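Local coordinates for protein R.MvaI (Kocuria varians, PDB 2OA9) that probably cleaves double-stranded DNA as a monomeric, metal-dependent restriction endonuclease that recognizes its target sequence asymmetrically, at residues V136-K139 / Q140-I144; G214-S218 / G219-G223; V195-L198 / C199-I202. All coordinates share one frame; numbering follows the deposited sequence.

Interaction 1: residues V136-K139 / Q140-I144; sequences VFDK and QDIMI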
ATOM      1  N   VAL A 136       0.080  -9.628  21.346  1.00 11.35           N
ATOM      2  CA  VAL A 136       1.187  -9.061  22.097  1.00 11.37           C
ATOM      3  C   VAL A 136       1.737 -10.139  23.008  1.00 11.02           C
ATOM      4  O   VAL A 136       0.990 -10.799  23.720  1.00 12.38           O
ATOM      5  CB  VAL A 136       0.772  -7.823  22.894  1.00 12.13           C
ATOM      6  CG1 VAL A 136       1.963  -7.157  23.470  1.00 12.35           C
ATOM      7  CG2 VAL A 136      -0.020  -6.808  22.027  1.00 12.53           C
ATOM      8  N   PHE A 137       3.055 -10.288  22.971  1.00 12.43           N
ATOM      9  CA  PHE A 137       3.766 -11.293  23.729  1.00 12.14           C
ATOM     10  C   PHE A 137       4.782 -10.614  24.607  1.00 13.61           C
ATOM     11  O   PHE A 137       5.445  -9.647  24.196  1.00 14.41           O
ATOM     12  CB  PHE A 137       4.530 -12.242  22.787  1.00 13.32           C
ATOM     13  CG  PHE A 137       3.665 -12.951  21.784  1.00 12.55           C
ATOM     14  CD1 PHE A 137       3.231 -14.241  21.990  1.00 15.23           C
ATOM     15  CD2 PHE A 137       3.324 -12.323  20.597  1.00 14.24           C
ATOM     16  CE1 PHE A 137       2.447 -14.894  21.049  1.00 15.43           C
ATOM     17  CE2 PHE A 137       2.509 -12.968  19.669  1.00 16.16           C
ATOM     18  CZ  PHE A 137       2.071 -14.219  19.897  1.00 16.20           C
ATOM     19  N   ASP A 138       4.947 -11.123  25.818  1.00 13.61           N
ATOM     20  CA  ASP A 138       6.133 -10.720  26.577  1.00 15.66           C
ATOM     21  C   ASP A 138       7.324 -11.579  26.148  1.00 16.44           C
ATOM     22  O   ASP A 138       7.224 -12.482  25.276  1.00 16.41           O
ATOM     23  CB  ASP A 138       5.886 -10.655  28.082  1.00 16.92           C
ATOM     24  CG  ASP A 138       5.664 -12.001  28.719  1.00 17.43           C
ATOM     25  OD1 ASP A 138       6.097 -13.054  28.180  1.00 20.08           O
ATOM     26  OD2 ASP A 138       5.085 -12.084  29.837  1.00 19.99           O
ATOM     27  N   LYS A 139       8.470 -11.237  26.701  1.00 17.61           N
ATOM     28  CA  LYS A 139       9.741 -11.827  26.267  1.00 18.30           C
ATOM     29  C   LYS A 139       9.895 -13.255  26.761  1.00 20.51           C
ATOM     30  O   LYS A 139      10.809 -13.961  26.325  1.00 21.76           O
ATOM     31  CB  LYS A 139      10.934 -10.950  26.722  1.00 18.53           C
ATOM     32  CG  LYS A 139      11.031  -9.611  25.996  1.00 19.70           C
ATOM     33  CD  LYS A 139      11.247  -9.749  24.499  1.00 19.69           C
ATOM     34  CE  LYS A 139      11.320  -8.379  23.828  1.00 20.96           C
ATOM     35  NZ  LYS A 139      11.873  -8.469  22.436  1.00 24.48           N
ATOM     36  N   GLN A 140       8.995 -13.681  27.645  1.00 20.66           N
ATOM     37  CA  GLN A 140       8.885 -15.079  28.048  1.00 21.76           C
ATOM     38  C   GLN A 140       7.871 -15.878  27.195  1.00 21.98           C
ATOM     39  O   GLN A 140       7.457 -16.962  27.596  1.00 22.85           O
ATOM     40  CB  GLN A 140       8.538 -15.155  29.539  1.00 22.29           C
ATOM     41  CG  GLN A 140       9.595 -14.558  30.495  1.00 23.80           C
ATOM     42  CD  GLN A 140       9.618 -13.032  30.512  1.00 27.06           C
ATOM     43  OE1 GLN A 140      10.693 -12.403  30.379  1.00 29.70           O
ATOM     44  NE2 GLN A 140       8.443 -12.425  30.708  1.00 29.28           N
ATOM     45  N   ASP A 141       7.507 -15.346  26.021  1.00 21.35           N
ATOM     46  CA  ASP A 141       6.599 -15.992  25.055  1.00 21.78           C
ATOM     47  C   ASP A 141       5.163 -16.186  25.545  1.00 21.05           C
ATOM     48  O   ASP A 141       4.420 -16.983  24.999  1.00 22.43           O
ATOM     49  CB  ASP A 141       7.164 -17.322  24.524  1.00 22.81           C
ATOM     50  CG  ASP A 141       8.519 -17.158  23.857  1.00 25.35           C
ATOM     51  OD1 ASP A 141       8.816 -16.067  23.335  1.00 29.16           O
ATOM     52  OD2 ASP A 141       9.372 -18.074  23.797  1.00 31.30           O
ATOM     53  N   ILE A 142       4.763 -15.425  26.554  1.00 19.99           N
ATOM     54  CA  ILE A 142       3.375 -15.442  26.986  1.00 19.39           C
ATOM     55  C   ILE A 142       2.607 -14.464  26.091  1.00 17.42           C
ATOM     56  O   ILE A 142       2.959 -13.293  26.050  1.00 16.89           O
ATOM     57  CB  ILE A 142       3.219 -15.007  28.461  1.00 19.30           C
ATOM     58  CG1 ILE A 142       4.037 -15.899  29.408  1.00 20.12           C
ATOM     59  CG2 ILE A 142       1.724 -15.017  28.853  1.00 19.23           C
ATOM     60  CD1 ILE A 142       3.439 -17.272  29.577  1.00 20.69           C
ATOM     61  N   MET A 143       1.545 -14.926  25.436  1.00 16.73           N
ATOM     62  CA  MET A 143       0.627 -14.041  24.688  1.00 16.17           C
ATOM     63  C   MET A 143      -0.317 -13.395  25.693  1.00 15.52           C
ATOM     64  O   MET A 143      -1.246 -14.027  26.195  1.00 15.75           O
ATOM     65  CB  MET A 143      -0.159 -14.844  23.648  1.00 16.05           C
ATOM     66  CG  MET A 143      -0.226 -14.333  22.260  1.00 21.63           C
ATOM     67  SD  MET A 143      -1.868 -14.287  21.559  1.00 29.41           S
ATOM     68  CE  MET A 143      -2.331 -12.826  22.473  1.00  7.96           C
ATOM     69  N   ILE A 144      -0.057 -12.138  25.990  1.00 13.35           N
ATOM     70  CA  ILE A 144      -0.698 -11.453  27.119  1.00 12.32           C
ATOM     71  C   ILE A 144      -1.943 -10.710  26.671  1.00 12.50           C
ATOM     72  O   ILE A 144      -2.743 -10.290  27.515  1.00 12.97           O
ATOM     73  CB  ILE A 144       0.288 -10.556  27.942  1.00 13.62           C
ATOM     74  CG1 ILE A 144       0.981  -9.549  27.031  1.00 15.21           C
ATOM     75  CG2 ILE A 144       1.326 -11.417  28.718  1.00 15.18           C
ATOM     76  CD1 ILE A 144       1.796  -8.513  27.717  1.00 17.01           C
TER
HETATM   77  O   HOH W   1       6.459 -13.431  31.781  1.00 32.61           O

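Interaction 2: residues G214-S218 / G219-G223; sequences GAYHS and GKKKG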
ATOM      1  N   GLY A 214       3.224   7.983  17.863  1.00 15.17           N
ATOM      2  CA  GLY A 214       4.088   8.897  18.563  1.00 14.32           C
ATOM      3  C   GLY A 214       3.364   9.646  19.652  1.00 13.78           C
ATOM      4  O   GLY A 214       2.236   9.359  20.010  1.00 14.71           O
ATOM      5  N   ALA A 215       4.066  10.641  20.166  1.00 15.05           N
ATOM      6  CA  ALA A 215       3.542  11.546  21.173  1.00 14.61           C
ATOM      7  C   ALA A 215       3.986  12.977  20.882  1.00 14.40           C
ATOM      8  O   ALA A 215       5.142  13.228  20.536  1.00 15.86           O
ATOM      9  CB  ALA A 215       4.017  11.116  22.589  1.00 14.83           C
ATOM     10  N   TYR A 216       3.088  13.918  21.062  1.00 14.84           N
ATOM     11  CA  TYR A 216       3.443  15.332  20.942  1.00 15.68           C
ATOM     12  C   TYR A 216       4.465  15.691  22.018  1.00 17.19           C
ATOM     13  O   TYR A 216       4.349  15.258  23.157  1.00 16.63           O
ATOM     14  CB  TYR A 216       2.198  16.208  21.035  1.00 15.66           C
ATOM     15  CG  TYR A 216       1.285  16.069  19.835  1.00 17.17           C
ATOM     16  CD1 TYR A 216       1.663  16.540  18.592  1.00 19.63           C
ATOM     17  CD2 TYR A 216       0.063  15.395  19.932  1.00 19.95           C
ATOM     18  CE1 TYR A 216       0.819  16.409  17.472  1.00 21.28           C
ATOM     19  CE2 TYR A 216      -0.779  15.258  18.823  1.00 20.71           C
ATOM     20  CZ  TYR A 216      -0.391  15.770  17.599  1.00 23.47           C
ATOM     21  OH  TYR A 216      -1.198  15.643  16.477  1.00 25.90           O
ATOM     22  N   HIS A 217       5.488  16.465  21.669  1.00 18.99           N
ATOM     23  CA  HIS A 217       6.479  16.828  22.695  1.00 20.84           C
ATOM     24  C   HIS A 217       6.181  18.154  23.383  1.00 21.24           C
ATOM     25  O   HIS A 217       6.659  18.365  24.492  1.00 19.73           O
ATOM     26  CB  HIS A 217       7.911  16.786  22.165  1.00 21.15           C
ATOM     27  CG  HIS A 217       8.125  17.615  20.958  1.00 25.35           C
ATOM     28  ND1 HIS A 217       8.044  17.105  19.682  1.00 28.81           N
ATOM     29  CD2 HIS A 217       8.441  18.927  20.826  1.00 26.70           C
ATOM     30  CE1 HIS A 217       8.291  18.071  18.813  1.00 28.99           C
ATOM     31  NE2 HIS A 217       8.539  19.189  19.480  1.00 30.57           N
ATOM     32  N   SER A 218       5.347  19.006  22.773  1.00 22.40           N
ATOM     33  CA  SER A 218       5.066  20.338  23.310  1.00 23.67           C
ATOM     34  C   SER A 218       3.629  20.822  23.078  1.00 24.94           C
ATOM     35  O   SER A 218       2.854  20.223  22.296  1.00 24.70           O
ATOM     36  CB  SER A 218       6.010  21.353  22.659  1.00 23.53           C
ATOM     37  OG  SER A 218       5.811  21.364  21.258  1.00 24.58           O
ATOM     38  N   GLY A 219       3.312  21.938  23.730  1.00 26.31           N
ATOM     39  CA  GLY A 219       2.028  22.604  23.596  1.00 26.91           C
ATOM     40  C   GLY A 219       0.982  22.063  24.547  1.00 28.01           C
ATOM     41  O   GLY A 219       1.299  21.377  25.529  1.00 27.49           O
ATOM     42  N   LYS A 220      -0.276  22.388  24.256  1.00 28.84           N
ATOM     43  CA  LYS A 220      -1.402  21.884  25.042  1.00 29.45           C
ATOM     44  C   LYS A 220      -1.569  20.369  24.824  1.00 28.35           C
ATOM     45  O   LYS A 220      -2.056  19.667  25.705  1.00 28.97           O
ATOM     46  CB  LYS A 220      -2.693  22.648  24.696  1.00 29.88           C
ATOM     47  CG  LYS A 220      -2.564  24.177  24.844  1.00 32.38           C
ATOM     48  CD  LYS A 220      -3.896  24.893  25.139  1.00 35.50           C
ATOM     49  CE  LYS A 220      -3.897  26.361  24.659  1.00 35.96           C
ATOM     50  NZ  LYS A 220      -3.545  27.355  25.734  1.00 36.28           N
ATOM     51  N   LYS A 221      -1.126  19.858  23.673  1.00 27.47           N
ATOM     52  CA  LYS A 221      -1.191  18.411  23.403  1.00 26.86           C
ATOM     53  C   LYS A 221       0.035  17.637  23.908  1.00 25.22           C
ATOM     54  O   LYS A 221       0.188  16.457  23.638  1.00 23.00           O
ATOM     55  CB  LYS A 221      -1.331  18.147  21.908  1.00 27.78           C
ATOM     56  CG  LYS A 221      -2.602  18.673  21.237  1.00 30.99           C
ATOM     57  CD  LYS A 221      -2.751  18.026  19.841  1.00 34.43           C
ATOM     58  CE  LYS A 221      -3.523  18.875  18.831  1.00 36.33           C
ATOM     59  NZ  LYS A 221      -2.849  18.918  17.488  1.00 37.73           N
ATOM     60  N   LYS A 222       0.939  18.301  24.606  1.00 23.48           N
ATOM     61  CA  LYS A 222       2.165  17.667  25.081  1.00 23.27           C
ATOM     62  C   LYS A 222       1.899  16.339  25.795  1.00 21.64           C
ATOM     63  O   LYS A 222       1.038  16.241  26.666  1.00 20.91           O
ATOM     64  CB  LYS A 222       2.966  18.672  25.968  1.00 23.31           C
ATOM     65  CG  LYS A 222       3.568  18.109  27.261  1.00 27.12           C
ATOM     66  CD  LYS A 222       4.374  19.168  28.039  1.00 29.84           C
ATOM     67  CE  LYS A 222       5.535  18.502  28.784  1.00 32.25           C
ATOM     68  NZ  LYS A 222       5.998  19.237  30.000  1.00 34.42           N
ATOM     69  N   GLY A 223       2.612  15.301  25.378  1.00 19.40           N
ATOM     70  CA  GLY A 223       2.518  14.000  26.010  1.00 19.19           C
ATOM     71  C   GLY A 223       1.391  13.134  25.463  1.00 18.88           C
ATOM     72  O   GLY A 223       1.309  11.957  25.787  1.00 19.28           O
TER

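Interaction 3: residues V195-L198 / C199-I202; sequences VQSL and CRGI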
ATOM      1  N   VAL A 195     -10.603  -7.551   0.755  1.00 15.85           N
ATOM      2  CA  VAL A 195     -10.196  -7.717   2.138  1.00 16.45           C
ATOM      3  C   VAL A 195      -9.684  -9.131   2.407  1.00 16.05           C
ATOM      4  O   VAL A 195      -8.775  -9.304   3.172  1.00 14.48           O
ATOM      5  CB  VAL A 195     -11.299  -7.263   3.146  1.00 17.78           C
ATOM      6  CG1 VAL A 195     -12.498  -8.169   3.084  1.00 19.90           C
ATOM      7  CG2 VAL A 195     -10.694  -7.145   4.549  1.00 19.64           C
ATOM      8  N   GLN A 196     -10.266 -10.139   1.779  1.00 16.45           N
ATOM      9  CA  GLN A 196      -9.805 -11.508   1.961  1.00 16.44           C
ATOM     10  C   GLN A 196      -8.369 -11.686   1.480  1.00 15.34           C
ATOM     11  O   GLN A 196      -7.572 -12.354   2.131  1.00 14.84           O
ATOM     12  CB  GLN A 196     -10.719 -12.495   1.237  1.00 17.33           C
ATOM     13  CG  GLN A 196     -12.045 -12.685   1.920  1.00 21.05           C
ATOM     14  CD  GLN A 196     -13.009 -11.535   1.651  1.00 25.43           C
ATOM     15  OE1 GLN A 196     -12.860 -10.789   0.664  1.00 25.16           O
ATOM     16  NE2 GLN A 196     -13.999 -11.387   2.529  1.00 30.07           N
ATOM     17  N   SER A 197      -8.036 -11.060   0.352  1.00 14.33           N
ATOM     18  CA  SER A 197      -6.680 -11.164  -0.188  1.00 13.92           C
ATOM     19  C   SER A 197      -5.707 -10.382   0.695  1.00 13.37           C
ATOM     20  O   SER A 197      -4.579 -10.803   0.930  1.00 14.03           O
ATOM     21  CB  SER A 197      -6.633 -10.606  -1.600  1.00 15.23           C
ATOM     22  OG  SER A 197      -7.260 -11.436  -2.529  1.00 17.41           O
ATOM     23  N   LEU A 198      -6.168  -9.245   1.197  1.00 13.72           N
ATOM     24  CA  LEU A 198      -5.376  -8.464   2.123  1.00 13.87           C
ATOM     25  C   LEU A 198      -4.994  -9.284   3.320  1.00 13.11           C
ATOM     26  O   LEU A 198      -3.849  -9.296   3.734  1.00 14.15           O
ATOM     27  CB  LEU A 198      -6.150  -7.220   2.559  1.00 13.55           C
ATOM     28  CG  LEU A 198      -5.511  -6.363   3.645  1.00 15.22           C
ATOM     29  CD1 LEU A 198      -4.416  -5.549   3.019  1.00 17.02           C
ATOM     30  CD2 LEU A 198      -6.516  -5.439   4.347  1.00 17.86           C
ATOM     31  N   CYS A 199      -5.982  -9.954   3.904  1.00 13.87           N
ATOM     32  CA  CYS A 199      -5.739 -10.745   5.086  1.00 14.00           C
ATOM     33  C   CYS A 199      -4.878 -11.972   4.788  1.00 12.50           C
ATOM     34  O   CYS A 199      -4.039 -12.306   5.605  1.00 13.73           O
ATOM     35  CB  CYS A 199      -7.053 -11.159   5.708  1.00 13.65           C
ATOM     36  SG  CYS A 199      -7.956  -9.766   6.456  1.00 18.00           S
ATOM     37  N   ARG A 200      -5.063 -12.613   3.635  1.00 12.79           N
ATOM     38  CA  ARG A 200      -4.162 -13.706   3.251  1.00 13.42           C
ATOM     39  C   ARG A 200      -2.732 -13.208   3.137  1.00 11.93           C
ATOM     40  O   ARG A 200      -1.788 -13.834   3.593  1.00 12.95           O
ATOM     41  CB  ARG A 200      -4.560 -14.377   1.925  1.00 14.37           C
ATOM     42  CG  ARG A 200      -5.831 -15.179   1.970  1.00 17.93           C
ATOM     43  CD  ARG A 200      -6.073 -15.933   0.624  1.00 17.57           C
ATOM     44  NE  ARG A 200      -6.209 -15.067  -0.571  1.00 21.27           N
ATOM     45  CZ  ARG A 200      -5.218 -14.700  -1.450  1.00 22.59           C
ATOM     46  NH1 ARG A 200      -3.986 -15.109  -1.324  1.00 20.79           N
ATOM     47  NH2 ARG A 200      -5.479 -13.925  -2.500  1.00 23.88           N
ATOM     48  N   GLY A 201      -2.573 -12.027   2.582  1.00 12.25           N
ATOM     49  CA  GLY A 201      -1.253 -11.457   2.417  1.00 11.17           C
ATOM     50  C   GLY A 201      -0.544 -11.143   3.710  1.00 11.51           C
ATOM     51  O   GLY A 201       0.643 -11.335   3.813  1.00 11.21           O
ATOM     52  N   ILE A 202      -1.315 -10.700   4.712  1.00 12.76           N
ATOM     53  CA  ILE A 202      -0.769 -10.565   6.063  1.00 13.45           C
ATOM     54  C   ILE A 202      -0.324 -11.919   6.631  1.00 13.29           C
ATOM     55  O   ILE A 202       0.795 -12.073   7.098  1.00 13.55           O
ATOM     56  CB  ILE A 202      -1.796  -9.841   6.990  1.00 13.79           C
ATOM     57  CG1 ILE A 202      -1.999  -8.397   6.532  1.00 14.03           C
ATOM     58  CG2 ILE A 202      -1.284  -9.862   8.456  1.00 16.40           C
ATOM     59  CD1 ILE A 202      -3.183  -7.692   7.159  1.00 16.16           C
TER

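Interaction 1: residues V136-K139 / Q140-I144
F137 and M143 face each other across a beta hairpin whose strands, 131-138 and 143-151, are joined by a type I turn from D138 to D141 with a beta bulge at D141. Its strand end is packed and its turn end lies open. In the packed part, M143 SD meets the F137 ring obliquely, 4.8 Å from the ring centroid, as a Met-aromatic contact. V136 O receives I144 N at 2.8 Å, while D138 N gives its hydrogen to I142 O. V136 and F137 are buried, and both side chains also touch strand 119-126.

Towards the turn the structure opens to solvent. D141 N closes the turn on D138 O at 3.0 Å. D138 swings its carboxylate back over the turn, CG lying between backbone N and carbonyl carbon (chi1 69°), which lets OD1 take I142 N at 3.2 Å from above the carboxylate plane and, weakly, Q140 N as an Asx turn. With an alanine here, I142 N would probably be left without its carboxylate acceptor and the turn would be freer to flex. K139 NZ leads off to S114 O and to a salt bridge with D120, while D141 OD1 pairs with K111. On the outer side one water joins the side chains of the turn: it accepts a hydrogen bond from Q140 NE2, at a distance too short to be taken as precise, and donates to D138 OD2 at 2.7 Å.

Interaction 2: residues G214-S218 / G219-G223
Y216 and K221 meet across a turn in which the backbone contributes a single hydrogen bond between the halves: G223 N reaches Y216 O at 2.8 Å in a nearly straight line (168° at the hydrogen). Within the second half, K222 N bonds to G219 O, closing a type I turn from G219 to K222.

The apolar part belongs to the tyrosine and the lysine, which run side by side and point the same way. K221 CD sits over one face of the Y216 ring, 4.0 Å from its centroid, a CH-pi contact. Nearer the backbone, K221 CB lies 3.7 Å from Y216 CD2. The lysine keeps to the ring because its chain runs extended through chi3 and bends only at chi4, bringing NZ to 3.8 Å from Y216 OH.

All this is the reversal between two antiparallel strands, 207-215 and 225-235, whose pairing carries on in backbone bonds of Y216 with K224 and of G214 with H226. The Y216 ring also stacks with H226, which with H228 binds a cadmium ion.

Positive phi angles suit the two glycines. At G219 a CB would collide with S218 O, and at G223 one would crowd the carbonyl oxygen of K222. G223 O accepts a hydrogen bond from R88 NH2. On the exposed side K222 CB rests 3.7 Å from S218 C.

Interaction 3: residues V195-L198 / C199-I202
L198 and C199, neighbours in one helix, each look back or forward one turn: L198 meets I202, C199 meets V195. They show how a single helical turn can serve several parts of a fold at once. L198 has CG anti to its own N (chi1 174°), and from there CG comes within 4.4 Å of I202 CD1, a loose apolar touch. A closer approach is made by I202 CG1, which lies 3.5 Å from L198 O, the carbonyl that also receives I202 N. Beyond the helix, the leucine side chain reaches L155, I207, L72 and F73.

C199 turns its sulfur the other way along the helix, where SG lies 4.2 Å from V195 CG2 in apolar contact. The backbone N of C199 bonds to V195 O at 3.0 Å. The sulfur side of the helix packs on F152 and I125; the latter belongs to a calcium site seen in another structure of this protein.

R200 is the exposed partner. Its CG passes 3.3 Å from Q196 O, the carbonyl that also takes R200 N, and a bend at chi3 (-61°) folds the guanidinium back across S197. There NH2 makes a weak hydrogen bond to S197 OG at 3.1 Å, meeting it obliquely; OG is also hydrogen-bonded to a residue just beyond the two segments. S197 itself is buried; its N bonds to T194 OG1 just before the helix.

From V195 O to L198 O, each carbonyl takes the N-H four residues on, and the apolar side chains of V195, L198, C199 and I202 lie buried: a largely buried alpha helix, with Q196 and R200 on its exposed side, packed against helix 152-162 and strands 119-126, 207-215 and 69-74.

In the fold
From the N terminus, interaction 1 comes first, closing the short loop between strands 131-138 and 143-151. Interaction 3 follows, lying wholly within helix 195-204 and closing no loop; from there the chain passes into strand 207-215, and interaction 2 closes the turn that leads on to strand 225-235. The three follow in series, none nested or crossing. They do not touch: nearest atoms are about 12 Å apart between interactions 1 and 3, about 16 Å between 1 and 2. Strand 119-126 relates interactions 1 and 3, being touched by both, while strand 207-215 packs against the helix of interaction 3 and ends at interaction 2.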